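PDB 5ZHB: cellobiose 2-epimerase from Caldibacillus thermoamylovorans, which catalyses the reversible C2 epimerisation of the reducing-end glucose of cellobiose, giving 4-O-beta-D-glucopyranosyl-D-mannose. Local coordinates for residues 48-53 and 110-115; 84-87 and 93-96; 95-98 and 104-107; 156-161 and 183-188. All coordinates share one frame; numbering follows the deposited sequence. Where two conformers were deposited one is given.

Contact 1: residues 48-53 and 110-115; sequences GGIATC and HVYAQA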
loop_
_atom_site.group_PDB
_atom_site.type_symbol
_atom_site.label_atom_id
_atom_site.label_comp_id
_atom_site.label_asym_id
_atom_site.label_seq_id
_atom_site.Cartn_x
_atom_site.Cartn_y
_atom_site.Cartn_z
ATOM N N GLY A 48 -5.832 -12.755 5.500
ATOM C CA GLY A 48 -6.266 -11.902 4.391
ATOM C C GLY A 48 -5.495 -12.202 3.116
ATOM O O GLY A 48 -4.314 -12.508 3.166
ATOM N N GLY A 49 -6.174 -12.054 1.969
ATOM C CA GLY A 49 -5.551 -12.186 0.675
ATOM C C GLY A 49 -4.561 -11.045 0.453
ATOM O O GLY A 49 -3.405 -11.283 0.099
ATOM N N ILE A 50 -5.020 -9.822 0.729
ATOM C CA ILE A 50 -4.134 -8.668 0.636
ATOM C C ILE A 50 -2.993 -8.752 1.658
ATOM O O ILE A 50 -1.845 -8.465 1.303
ATOM C CB ILE A 50 -4.908 -7.341 0.692
ATOM C CG1 ILE A 50 -5.765 -7.209 -0.577
ATOM C CG2 ILE A 50 -3.918 -6.170 0.813
ATOM C CD1 ILE A 50 -6.700 -6.023 -0.609
ATOM N N ALA A 51 -3.294 -9.090 2.913
ATOM C CA ALA A 51 -2.235 -9.252 3.907
ATOM C C ALA A 51 -1.157 -10.207 3.382
ATOM O O ALA A 51 0.041 -9.959 3.553
ATOM C CB ALA A 51 -2.813 -9.690 5.232
ATOM N N THR A 52 -1.565 -11.297 2.725
ATOM C CA THR A 52 -0.608 -12.304 2.268
ATOM C C THR A 52 0.266 -11.737 1.145
ATOM O O THR A 52 1.478 -11.980 1.113
ATOM C CB THR A 52 -1.334 -13.592 1.831
ATOM O OG1 THR A 52 -2.079 -14.174 2.896
ATOM C CG2 THR A 52 -0.361 -14.647 1.356
ATOM N N CYS A 53 -0.353 -11.039 0.183
ATOM C CA CYS A 53 0.399 -10.306 -0.816
ATOM C C CYS A 53 1.410 -9.368 -0.160
ATOM O O CYS A 53 2.550 -9.287 -0.601
ATOM C CB CYS A 53 -0.489 -9.458 -1.713
ATOM S SG CYS A 53 -1.676 -10.416 -2.680
ATOM N N HIS A 110 -11.931 -8.803 -5.515
ATOM C CA HIS A 110 -11.877 -7.354 -5.557
ATOM C C HIS A 110 -10.658 -6.976 -6.412
ATOM O O HIS A 110 -9.589 -7.573 -6.249
ATOM C CB HIS A 110 -11.834 -6.821 -4.121
ATOM C CG HIS A 110 -12.214 -5.382 -4.063
ATOM N ND1 HIS A 110 -11.494 -4.411 -4.741
ATOM C CD2 HIS A 110 -13.265 -4.768 -3.508
ATOM C CE1 HIS A 110 -12.068 -3.229 -4.556
ATOM N NE2 HIS A 110 -13.154 -3.415 -3.802
ATOM N N VAL A 111 -10.826 -5.983 -7.292
ATOM C CA VAL A 111 -9.742 -5.485 -8.138
ATOM C C VAL A 111 -8.552 -5.049 -7.275
ATOM O O VAL A 111 -7.413 -5.287 -7.628
ATOM C CB VAL A 111 -10.263 -4.353 -9.051
ATOM C CG1 VAL A 111 -9.127 -3.641 -9.777
ATOM C CG2 VAL A 111 -11.279 -4.840 -10.071
ATOM N N TYR A 112 -8.817 -4.454 -6.107
ATOM C CA TYR A 112 -7.781 -3.980 -5.196
ATOM C C TYR A 112 -6.898 -5.142 -4.779
ATOM O O TYR A 112 -5.674 -5.022 -4.751
ATOM C CB TYR A 112 -8.461 -3.342 -3.988
ATOM C CG TYR A 112 -7.594 -2.804 -2.862
ATOM C CD1 TYR A 112 -6.450 -2.050 -3.109
ATOM C CD2 TYR A 112 -7.998 -2.952 -1.548
ATOM C CE1 TYR A 112 -5.710 -1.526 -2.067
ATOM C CE2 TYR A 112 -7.267 -2.434 -0.498
ATOM C CZ TYR A 112 -6.114 -1.723 -0.762
ATOM O OH TYR A 112 -5.408 -1.203 0.287
ATOM N N ALA A 113 -7.526 -6.279 -4.468
ATOM C CA ALA A 113 -6.756 -7.441 -4.074
ATOM C C ALA A 113 -5.945 -7.984 -5.255
ATOM O O ALA A 113 -4.804 -8.397 -5.056
ATOM C CB ALA A 113 -7.687 -8.462 -3.429
ATOM N N GLN A 114 -6.514 -7.991 -6.466
ATOM C CA GLN A 114 -5.820 -8.517 -7.634
ATOM C C GLN A 114 -4.584 -7.659 -7.918
ATOM O O GLN A 114 -3.523 -8.181 -8.232
ATOM C CB GLN A 114 -6.705 -8.639 -8.875
ATOM C CG GLN A 114 -8.075 -9.271 -8.642
ATOM C CD GLN A 114 -8.063 -10.509 -7.765
ATOM O OE1 GLN A 114 -7.298 -11.449 -7.991
ATOM N NE2 GLN A 114 -8.901 -10.521 -6.748
ATOM N N ALA A 115 -4.728 -6.343 -7.759
ATOM C CA ALA A 115 -3.597 -5.419 -7.907
ATOM C C ALA A 115 -2.454 -5.762 -6.952
ATOM O O ALA A 115 -1.294 -5.902 -7.379
ATOM C CB ALA A 115 -4.063 -3.979 -7.728
#

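Contact 2: residues 84-87 and 93-96; sequences EYVF and GLYW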
loop_
_atom_site.group_PDB
_atom_site.type_symbol
_atom_site.label_atom_id
_atom_site.label_comp_id
_atom_site.label_asym_id
_atom_site.label_seq_id
_atom_site.Cartn_x
_atom_site.Cartn_y
_atom_site.Cartn_z
ATOM N N GLU A 84 -1.137 -21.361 -3.321
ATOM C CA GLU A 84 -1.781 -22.629 -2.984
ATOM C C GLU A 84 -3.203 -22.441 -2.453
ATOM O O GLU A 84 -4.095 -23.159 -2.890
ATOM C CB GLU A 84 -0.903 -23.394 -1.996
ATOM C CG GLU A 84 0.321 -23.966 -2.702
ATOM C CD GLU A 84 1.355 -24.540 -1.764
ATOM O OE1 GLU A 84 1.026 -24.713 -0.570
ATOM O OE2 GLU A 84 2.510 -24.726 -2.217
ATOM N N TYR A 85 -3.428 -21.434 -1.583
ATOM C CA TYR A 85 -4.711 -21.229 -0.927
ATOM C C TYR A 85 -5.422 -19.926 -1.330
ATOM O O TYR A 85 -6.646 -19.918 -1.423
ATOM C CB TYR A 85 -4.463 -21.312 0.578
ATOM C CG TYR A 85 -3.985 -22.703 0.986
ATOM C CD1 TYR A 85 -4.860 -23.793 1.007
ATOM C CD2 TYR A 85 -2.651 -22.934 1.298
ATOM C CE1 TYR A 85 -4.409 -25.062 1.329
ATOM C CE2 TYR A 85 -2.195 -24.196 1.648
ATOM C CZ TYR A 85 -3.075 -25.265 1.645
ATOM O OH TYR A 85 -2.573 -26.498 1.981
ATOM N N VAL A 86 -4.703 -18.794 -1.467
ATOM C CA VAL A 86 -5.390 -17.515 -1.643
ATOM C C VAL A 86 -5.889 -17.405 -3.083
ATOM O O VAL A 86 -6.959 -16.843 -3.316
ATOM C CB VAL A 86 -4.543 -16.292 -1.245
ATOM C CG1 VAL A 86 -5.251 -14.963 -1.568
ATOM C CG2 VAL A 86 -4.112 -16.356 0.207
ATOM N N PHE A 87 -5.121 -17.940 -4.045
ATOM C CA PHE A 87 -5.521 -18.015 -5.441
ATOM C C PHE A 87 -6.650 -19.031 -5.558
ATOM O O PHE A 87 -6.572 -20.113 -4.984
ATOM C CB PHE A 87 -4.340 -18.352 -6.371
ATOM C CG PHE A 87 -4.617 -18.143 -7.859
ATOM C CD1 PHE A 87 -5.223 -19.152 -8.621
ATOM C CD2 PHE A 87 -4.314 -16.938 -8.506
ATOM C CE1 PHE A 87 -5.494 -18.966 -9.977
ATOM C CE2 PHE A 87 -4.593 -16.750 -9.866
ATOM C CZ PHE A 87 -5.189 -17.753 -10.592
ATOM N N GLY A 93 -8.052 -15.746 -9.694
ATOM C CA GLY A 93 -7.882 -14.521 -8.923
ATOM C C GLY A 93 -7.816 -14.827 -7.431
ATOM O O GLY A 93 -8.009 -15.969 -7.021
ATOM N N LEU A 94 -7.520 -13.790 -6.631
ATOM C CA LEU A 94 -7.230 -13.949 -5.214
ATOM C C LEU A 94 -8.499 -13.743 -4.419
ATOM O O LEU A 94 -9.206 -12.777 -4.651
ATOM C CB LEU A 94 -6.173 -12.951 -4.745
ATOM C CG LEU A 94 -4.865 -12.892 -5.535
ATOM C CD1 LEU A 94 -3.933 -11.871 -4.889
ATOM C CD2 LEU A 94 -4.198 -14.252 -5.606
ATOM N N TYR A 95 -8.782 -14.687 -3.511
ATOM C CA TYR A 95 -9.803 -14.527 -2.493
ATOM C C TYR A 95 -9.523 -13.310 -1.614
ATOM O O TYR A 95 -8.369 -12.988 -1.350
ATOM C CB TYR A 95 -9.778 -15.813 -1.652
ATOM C CG TYR A 95 -10.331 -17.040 -2.356
ATOM C CD1 TYR A 95 -11.528 -16.996 -3.071
ATOM C CD2 TYR A 95 -9.662 -18.258 -2.284
ATOM C CE1 TYR A 95 -12.048 -18.135 -3.683
ATOM C CE2 TYR A 95 -10.168 -19.398 -2.886
ATOM C CZ TYR A 95 -11.377 -19.347 -3.554
ATOM O OH TYR A 95 -11.834 -20.464 -4.187
ATOM N N TRP A 96 -10.590 -12.726 -1.065
ATOM C CA TRP A 96 -10.474 -11.646 -0.101
ATOM C C TRP A 96 -9.966 -12.121 1.263
ATOM O O TRP A 96 -9.127 -11.456 1.897
ATOM C CB TRP A 96 -11.836 -10.976 0.042
ATOM C CG TRP A 96 -11.843 -9.683 0.809
ATOM C CD1 TRP A 96 -12.413 -9.441 2.024
ATOM C CD2 TRP A 96 -11.312 -8.415 0.349
ATOM N NE1 TRP A 96 -12.266 -8.116 2.351
ATOM C CE2 TRP A 96 -11.599 -7.466 1.344
ATOM C CE3 TRP A 96 -10.613 -8.006 -0.790
ATOM C CZ2 TRP A 96 -11.227 -6.129 1.227
ATOM C CZ3 TRP A 96 -10.219 -6.690 -0.891
ATOM C CH2 TRP A 96 -10.543 -5.758 0.094
#

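Contact 3: residues 95-98 and 104-107; sequences YWMV and PSDD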
loop_
_atom_site.group_PDB
_atom_site.type_symbol
_atom_site.label_atom_id
_atom_site.label_comp_id
_atom_site.label_asym_id
_atom_site.label_seq_id
_atom_site.Cartn_x
_atom_site.Cartn_y
_atom_site.Cartn_z
ATOM N N TYR A 95 -8.782 -14.687 -3.511
ATOM C CA TYR A 95 -9.803 -14.527 -2.493
ATOM C C TYR A 95 -9.523 -13.310 -1.614
ATOM O O TYR A 95 -8.369 -12.988 -1.350
ATOM C CB TYR A 95 -9.778 -15.813 -1.652
ATOM C CG TYR A 95 -10.331 -17.040 -2.356
ATOM C CD1 TYR A 95 -11.528 -16.996 -3.071
ATOM C CD2 TYR A 95 -9.662 -18.258 -2.284
ATOM C CE1 TYR A 95 -12.048 -18.135 -3.683
ATOM C CE2 TYR A 95 -10.168 -19.398 -2.886
ATOM C CZ TYR A 95 -11.377 -19.347 -3.554
ATOM O OH TYR A 95 -11.834 -20.464 -4.187
ATOM N N TRP A 96 -10.590 -12.726 -1.065
ATOM C CA TRP A 96 -10.474 -11.646 -0.101
ATOM C C TRP A 96 -9.966 -12.121 1.263
ATOM O O TRP A 96 -9.127 -11.456 1.897
ATOM C CB TRP A 96 -11.836 -10.976 0.042
ATOM C CG TRP A 96 -11.843 -9.683 0.809
ATOM C CD1 TRP A 96 -12.413 -9.441 2.024
ATOM C CD2 TRP A 96 -11.312 -8.415 0.349
ATOM N NE1 TRP A 96 -12.266 -8.116 2.351
ATOM C CE2 TRP A 96 -11.599 -7.466 1.344
ATOM C CE3 TRP A 96 -10.613 -8.006 -0.790
ATOM C CZ2 TRP A 96 -11.227 -6.129 1.227
ATOM C CZ3 TRP A 96 -10.219 -6.690 -0.891
ATOM C CH2 TRP A 96 -10.543 -5.758 0.094
ATOM N N MET A 97 -10.499 -13.258 1.726
ATOM C CA MET A 97 -10.047 -13.876 2.965
ATOM C C MET A 97 -10.055 -15.397 2.812
ATOM O O MET A 97 -10.869 -15.960 2.074
ATOM C CB MET A 97 -10.960 -13.556 4.159
ATOM C CG MET A 97 -10.988 -12.103 4.635
ATOM S SD MET A 97 -9.566 -11.566 5.621
ATOM C CE MET A 97 -9.474 -12.830 6.896
ATOM N N VAL A 98 -9.145 -16.041 3.547
ATOM C CA VAL A 98 -9.196 -17.470 3.808
ATOM C C VAL A 98 -9.125 -17.691 5.317
ATOM O O VAL A 98 -8.748 -16.805 6.064
ATOM C CB VAL A 98 -8.102 -18.243 3.044
ATOM C CG1 VAL A 98 -8.287 -18.141 1.531
ATOM C CG2 VAL A 98 -6.697 -17.808 3.451
ATOM N N PRO A 104 -11.332 -20.971 1.660
ATOM C CA PRO A 104 -11.941 -19.669 1.382
ATOM C C PRO A 104 -12.956 -19.332 2.462
ATOM O O PRO A 104 -13.821 -20.153 2.753
ATOM C CB PRO A 104 -12.616 -19.819 0.002
ATOM C CG PRO A 104 -12.126 -21.136 -0.531
ATOM C CD PRO A 104 -11.583 -21.959 0.612
ATOM N N SER A 105 -12.879 -18.119 3.032
ATOM C CA SER A 105 -13.841 -17.655 4.019
ATOM C C SER A 105 -14.602 -16.434 3.516
ATOM O O SER A 105 -15.735 -16.215 3.916
ATOM C CB SER A 105 -13.151 -17.370 5.342
ATOM O OG SER A 105 -12.131 -16.385 5.188
ATOM N N ASP A 106 -13.934 -15.548 2.747
ATOM C CA ASP A 106 -14.597 -14.473 2.031
ATOM C C ASP A 106 -14.084 -14.532 0.593
ATOM O O ASP A 106 -12.950 -14.159 0.290
ATOM C CB ASP A 106 -14.462 -13.105 2.689
ATOM C CG ASP A 106 -15.273 -11.974 2.049
ATOM O OD1 ASP A 106 -15.712 -12.092 0.866
ATOM O OD2 ASP A 106 -15.485 -10.974 2.728
ATOM N N ASP A 107 -14.903 -15.145 -0.261
ATOM C CA ASP A 107 -14.466 -15.558 -1.577
ATOM C C ASP A 107 -14.759 -14.497 -2.641
ATOM O O ASP A 107 -14.640 -14.785 -3.837
ATOM C CB ASP A 107 -15.092 -16.894 -1.944
ATOM C CG ASP A 107 -16.606 -16.899 -2.083
ATOM O OD1 ASP A 107 -17.236 -15.839 -1.957
ATOM O OD2 ASP A 107 -17.144 -17.990 -2.303
#

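Contact 4: residues 156-161 and 183-188; sequences YKEEFN and MNTHLH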
loop_
_atom_site.group_PDB
_atom_site.type_symbol
_atom_site.label_atom_id
_atom_site.label_comp_id
_atom_site.label_asym_id
_atom_site.label_seq_id
_atom_site.Cartn_x
_atom_site.Cartn_y
_atom_site.Cartn_z
ATOM N N TYR A 156 -11.218 1.574 -13.468
ATOM C CA TYR A 156 -11.180 0.237 -12.909
ATOM C C TYR A 156 -12.369 0.068 -11.972
ATOM O O TYR A 156 -12.880 1.010 -11.368
ATOM C CB TYR A 156 -9.773 -0.010 -12.351
ATOM C CG TYR A 156 -8.749 -0.116 -13.461
ATOM C CD1 TYR A 156 -8.505 -1.328 -14.097
ATOM C CD2 TYR A 156 -8.070 1.020 -13.933
ATOM C CE1 TYR A 156 -7.602 -1.410 -15.139
ATOM C CE2 TYR A 156 -7.176 0.938 -14.984
ATOM C CZ TYR A 156 -6.901 -0.289 -15.559
ATOM O OH TYR A 156 -6.067 -0.402 -16.636
ATOM N N LYS A 157 -12.816 -1.182 -11.884
ATOM C CA LYS A 157 -13.973 -1.567 -11.120
ATOM C C LYS A 157 -13.534 -2.008 -9.719
ATOM O O LYS A 157 -12.361 -1.890 -9.361
ATOM C CB LYS A 157 -14.683 -2.649 -11.948
ATOM C CG LYS A 157 -15.370 -2.174 -13.227
ATOM C CD LYS A 157 -16.186 -3.298 -13.861
ATOM C CE LYS A 157 -16.904 -2.886 -15.109
ATOM N NZ LYS A 157 -17.837 -3.941 -15.537
ATOM N N GLU A 158 -14.520 -2.427 -8.913
ATOM C CA GLU A 158 -14.354 -2.638 -7.486
ATOM C C GLU A 158 -14.573 -4.123 -7.169
ATOM O O GLU A 158 -13.623 -4.905 -7.206
ATOM C CB GLU A 158 -15.278 -1.706 -6.704
ATOM C CG GLU A 158 -14.899 -0.222 -6.785
ATOM C CD GLU A 158 -13.601 0.081 -6.048
ATOM O OE1 GLU A 158 -13.441 -0.484 -4.948
ATOM O OE2 GLU A 158 -12.785 0.866 -6.541
ATOM N N GLU A 159 -15.818 -4.503 -6.851
ATOM C CA GLU A 159 -16.093 -5.755 -6.149
ATOM C C GLU A 159 -16.934 -6.681 -7.037
ATOM O O GLU A 159 -17.926 -6.246 -7.630
ATOM C CB GLU A 159 -16.811 -5.494 -4.827
ATOM C CG GLU A 159 -17.238 -6.745 -4.059
ATOM C CD GLU A 159 -17.999 -6.414 -2.784
ATOM O OE1 GLU A 159 -17.553 -5.480 -2.119
ATOM O OE2 GLU A 159 -19.019 -7.060 -2.458
ATOM N N PHE A 160 -16.527 -7.968 -7.045
ATOM C CA PHE A 160 -17.235 -9.059 -7.714
ATOM C C PHE A 160 -17.444 -10.210 -6.731
ATOM O O PHE A 160 -16.720 -10.330 -5.731
ATOM C CB PHE A 160 -16.409 -9.545 -8.916
ATOM C CG PHE A 160 -16.091 -8.463 -9.934
ATOM C CD1 PHE A 160 -15.130 -7.487 -9.661
ATOM C CD2 PHE A 160 -16.763 -8.397 -11.150
ATOM C CE1 PHE A 160 -14.854 -6.493 -10.586
ATOM C CE2 PHE A 160 -16.468 -7.408 -12.076
ATOM C CZ PHE A 160 -15.512 -6.447 -11.779
ATOM N N ASN A 161 -18.395 -11.119 -7.059
ATOM C CA ASN A 161 -18.495 -12.374 -6.342
ATOM C C ASN A 161 -17.389 -13.291 -6.828
ATOM O O ASN A 161 -16.640 -12.956 -7.763
ATOM C CB ASN A 161 -19.892 -12.993 -6.425
ATOM C CG ASN A 161 -20.302 -13.379 -7.829
ATOM O OD1 ASN A 161 -19.463 -13.508 -8.735
ATOM N ND2 ASN A 161 -21.592 -13.631 -7.993
ATOM N N MET A 183 -10.357 6.320 -5.843
ATOM C CA MET A 183 -8.963 6.706 -5.924
ATOM C C MET A 183 -8.107 5.558 -5.412
ATOM O O MET A 183 -7.097 5.201 -6.037
ATOM C CB MET A 183 -8.762 8.006 -5.117
ATOM C CG MET A 183 -7.331 8.475 -4.950
ATOM S SD MET A 183 -6.462 7.661 -3.584
ATOM C CE MET A 183 -7.307 8.384 -2.189
ATOM N N ASN A 184 -8.543 4.952 -4.311
ATOM C CA ASN A 184 -7.706 3.935 -3.668
ATOM C C ASN A 184 -7.395 2.793 -4.632
ATOM O O ASN A 184 -6.245 2.363 -4.733
ATOM C CB ASN A 184 -8.324 3.440 -2.370
ATOM C CG ASN A 184 -7.361 2.568 -1.597
ATOM O OD1 ASN A 184 -6.328 3.052 -1.129
ATOM N ND2 ASN A 184 -7.661 1.276 -1.528
ATOM N N THR A 185 -8.429 2.253 -5.315
ATOM C CA THR A 185 -8.215 1.132 -6.230
ATOM C C THR A 185 -7.295 1.536 -7.379
ATOM O O THR A 185 -6.372 0.811 -7.708
ATOM C CB THR A 185 -9.555 0.601 -6.753
ATOM O OG1 THR A 185 -10.255 0.069 -5.634
ATOM C CG2 THR A 185 -9.371 -0.505 -7.777
ATOM N N HIS A 186 -7.509 2.740 -7.946
ATOM C CA HIS A 186 -6.682 3.243 -9.027
ATOM C C HIS A 186 -5.225 3.393 -8.586
ATOM O O HIS A 186 -4.304 3.088 -9.351
ATOM C CB HIS A 186 -7.326 4.530 -9.574
ATOM C CG HIS A 186 -8.543 4.202 -10.390
ATOM N ND1 HIS A 186 -9.776 3.970 -9.818
ATOM C CD2 HIS A 186 -8.701 4.025 -11.736
ATOM C CE1 HIS A 186 -10.650 3.659 -10.789
ATOM N NE2 HIS A 186 -10.025 3.687 -11.966
ATOM N N LEU A 187 -5.008 3.827 -7.336
ATOM C CA LEU A 187 -3.635 4.036 -6.869
ATOM C C LEU A 187 -2.875 2.713 -6.880
ATOM O O LEU A 187 -1.727 2.634 -7.363
ATOM C CB LEU A 187 -3.652 4.686 -5.479
ATOM C CG LEU A 187 -2.287 4.938 -4.815
ATOM C CD1 LEU A 187 -1.401 5.766 -5.701
ATOM C CD2 LEU A 187 -2.425 5.592 -3.465
ATOM N N HIS A 188 -3.500 1.675 -6.287
ATOM C CA HIS A 188 -2.832 0.381 -6.132
ATOM C C HIS A 188 -2.756 -0.373 -7.460
ATOM O O HIS A 188 -1.828 -1.156 -7.652
ATOM C CB HIS A 188 -3.353 -0.371 -4.903
ATOM C CG HIS A 188 -3.030 0.409 -3.679
ATOM N ND1 HIS A 188 -1.735 0.522 -3.205
ATOM C CD2 HIS A 188 -3.760 1.233 -2.928
ATOM C CE1 HIS A 188 -1.744 1.336 -2.154
ATOM N NE2 HIS A 188 -2.938 1.786 -1.983
#

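Contact 1: residues 48-53 and 110-115
Ile-50 and Ala-113 lie where two helix starts come nearest, their CA atoms 5.5 Å apart. The short axes of 49-53 and 111-115 approach to 9.4 Å and run almost parallel, 17° apart. Gly-48 and His-110 occupy the N-cap positions. In the second helix the cap is a side chain: His-110 ND1 accepts from Tyr-112 N at 3.0 Å, in the plane of the imidazole. Ile-50 carries the contact with its longer branch. CG1 stands anti to the carbonyl carbon (chi1 -67°), and the chain runs on extended to CD1, which brings it across the gap. Ile-50 CG1 rests 3.7 Å from Ala-113 CB. It also comes close to the helix backbone, 3.6 Å from Ala-113 CA. Ile-50 CD1 meets the Tyr-112 ring obliquely on its CD2-CE2 side, 3.5 Å from Tyr-112 CD2. No hydrogen bond crosses between the segments. Gln-114 takes no part across the gap; its OE1 accepts from Leu-94 N. Trp-96 also packs on Ile-50. Thr-52 faces helix 69-86, while Val-111 and Tyr-112 meet helix 183-199. This fits neighbouring parallel helices in the inner ring of an (alpha/alpha)6 barrel.

Contact 2: residues 84-87 and 93-96
Val-86 and Tyr-95 join the end of helix 69-86 to the returning loop through one backbone bond. Tyr-95 N donates to Val-86 O at 2.8 Å and nearly straight (164°). Phe-87, the first residue to leave the helix, forms a single beta bridge with Leu-94. Around this bond the packing is tight. Leu-94 CA makes a CA-H...O contact with Val-86 O at 3.5 Å, and Phe-87 CA makes another with Gly-93 O at 3.6 Å. The Phe-87 ring covers the glycine backbone, with Gly-93 N 3.5 Å above one face and toward the rim. Phe-87 CG is anti to its own backbone N (chi1 -167°), which carries the ring alongside Gly-93. Leu-94 CD2 approaches the same ring obliquely, 4.0 Å from Phe-87 CD2. Val-86 CG1 packs on Leu-94 CB at 3.9 Å. The Tyr-85 side is looser. Its CB points away from the loop, and the residue is partly exposed. What Tyr-85 offers is its carbonyl: Tyr-85 O lies at the edge of the Tyr-95 ring, in plane, 3.5 Å from Tyr-95 CD2. The loop thus folds back on a helix probably of the barrel's outer ring, and Phe-87 also packs on helix 131-145. Val-86 O serves as the main polar acceptor of a largely apolar joint. Tyr-95 O is buried with no partner in the model, which probably carries an energetic cost.

Contact 3: residues 95-98 and 104-107
Met-97 and Asp-106 form an antiparallel hydrogen-bonded pair and share the strongest bonds between the two segments. Met-97 N donates to Asp-106 O at 3.0 Å, in the carbonyl plane and on a lone pair. Met-97 O accepts two bonds, from Ser-105 N at 3.1 Å and from Asp-106 N at 3.2 Å. Both donors approach one face of that carbonyl, well above its plane. Trp-96 N adds a weak bond to Asp-106 O. Each doubled set marks a classic beta bulge: Trp-96 and Met-97 opposite Asp-106, Ser-105 and Asp-106 opposite Met-97. The chain also turns a corner at Ser-105. The Asp-106 side chain runs beside that of Trp-96, carboxylate and indole planes 61° apart, with Asp-106 OD2 3.5 Å from Trp-96 CD1. OD2 has its main partner in Arg-108, a salt bridge, and Arg-108 makes a cation-pi contact with Trp-96. Farther out, Pro-104 lies over the Tyr-95 ring. Its CB stands 3.8 Å from the centroid, 13° off the normal, a CH-pi contact. Asp-107 CB touches Tyr-95 CE1 at 3.7 Å. Val-98 CG1 packs on Pro-104 CA at 4.0 Å. This bulged hairpin bridges two sheets. Strand 97-98 pairs on with 47-48, ahead of helix 49-66. Strand 106-110 is an outermost strand of a three-stranded sheet, beside 155-160, and leads into helix 111-128.

Contact 4: residues 156-161 and 183-188
Glu-158 OE2 is gripped by two threonine hydroxyls, one in the first turn of helix 183-199 and one just before it. Thr-185 OG1 donates to it at 2.8 Å, on the syn side and 29° out of the carboxylate plane. Thr-182 OG1 bonds to the same oxygen, and the two threonine hydroxyls bond each other, closing a triangle. Glu-158 reaches the helix because its chain bends at chi2. The methyl of Thr-185 turns to the backbone instead, CG2 lying 3.7 Å from Lys-157 O. That carbonyl is buried without a partner in the model. A second link joins Tyr-156 to the next helix residue, His-186. Tyr-156 N donates to His-186 NE2 at 2.9 Å, approaching 35° out of the imidazole plane. Its ND1 bonds to Thr-182 O, so the ring is held at both nitrogens. The Tyr-156 and His-186 rings meet obliquely, with planes 66° apart. His-186 CD2 sits at the edge of the phenol ring, 3.8 Å from Tyr-156 CD2. The phenol OH hydrogen-bonds to Glu-145 and Arg-208, outside the contact. His-110, from the adjoining strand 106-110, touches both Glu-158 and Thr-185. The bonding suggests which nitrogen of His-186 carries the proton: NE2 accepts, so ND1, facing a carbonyl, probably has it. Strand and helix are thus tied by two buried polar links, with Thr-182 taking part in both.

In the fold
Contacts 2 and 3 share Tyr-95 and Trp-96, with centres about 7 Å apart, and both are nested within the chain loop closed by contact 1. Gln-114 OE1 to Leu-94 N (2.7 Å) ties contact 1 to contact 2. Gly-49 N to Trp-96 O (3.0 Å) ties it to both. Contact 4 touches contact 1 through Val-111 N and Glu-158 O (3.0 Å), but its centre is about 17 Å from those of contacts 2 and 3. Strands 106-110 and 155-160 are neighbours in one sheet, and the nearest atoms of contacts 3 and 4 are about 4 Å apart. Related epimerases bind sugar in the barrel's central pocket. Contacts 1 and 4 lie about 10 and 13 Å from the chain's centre.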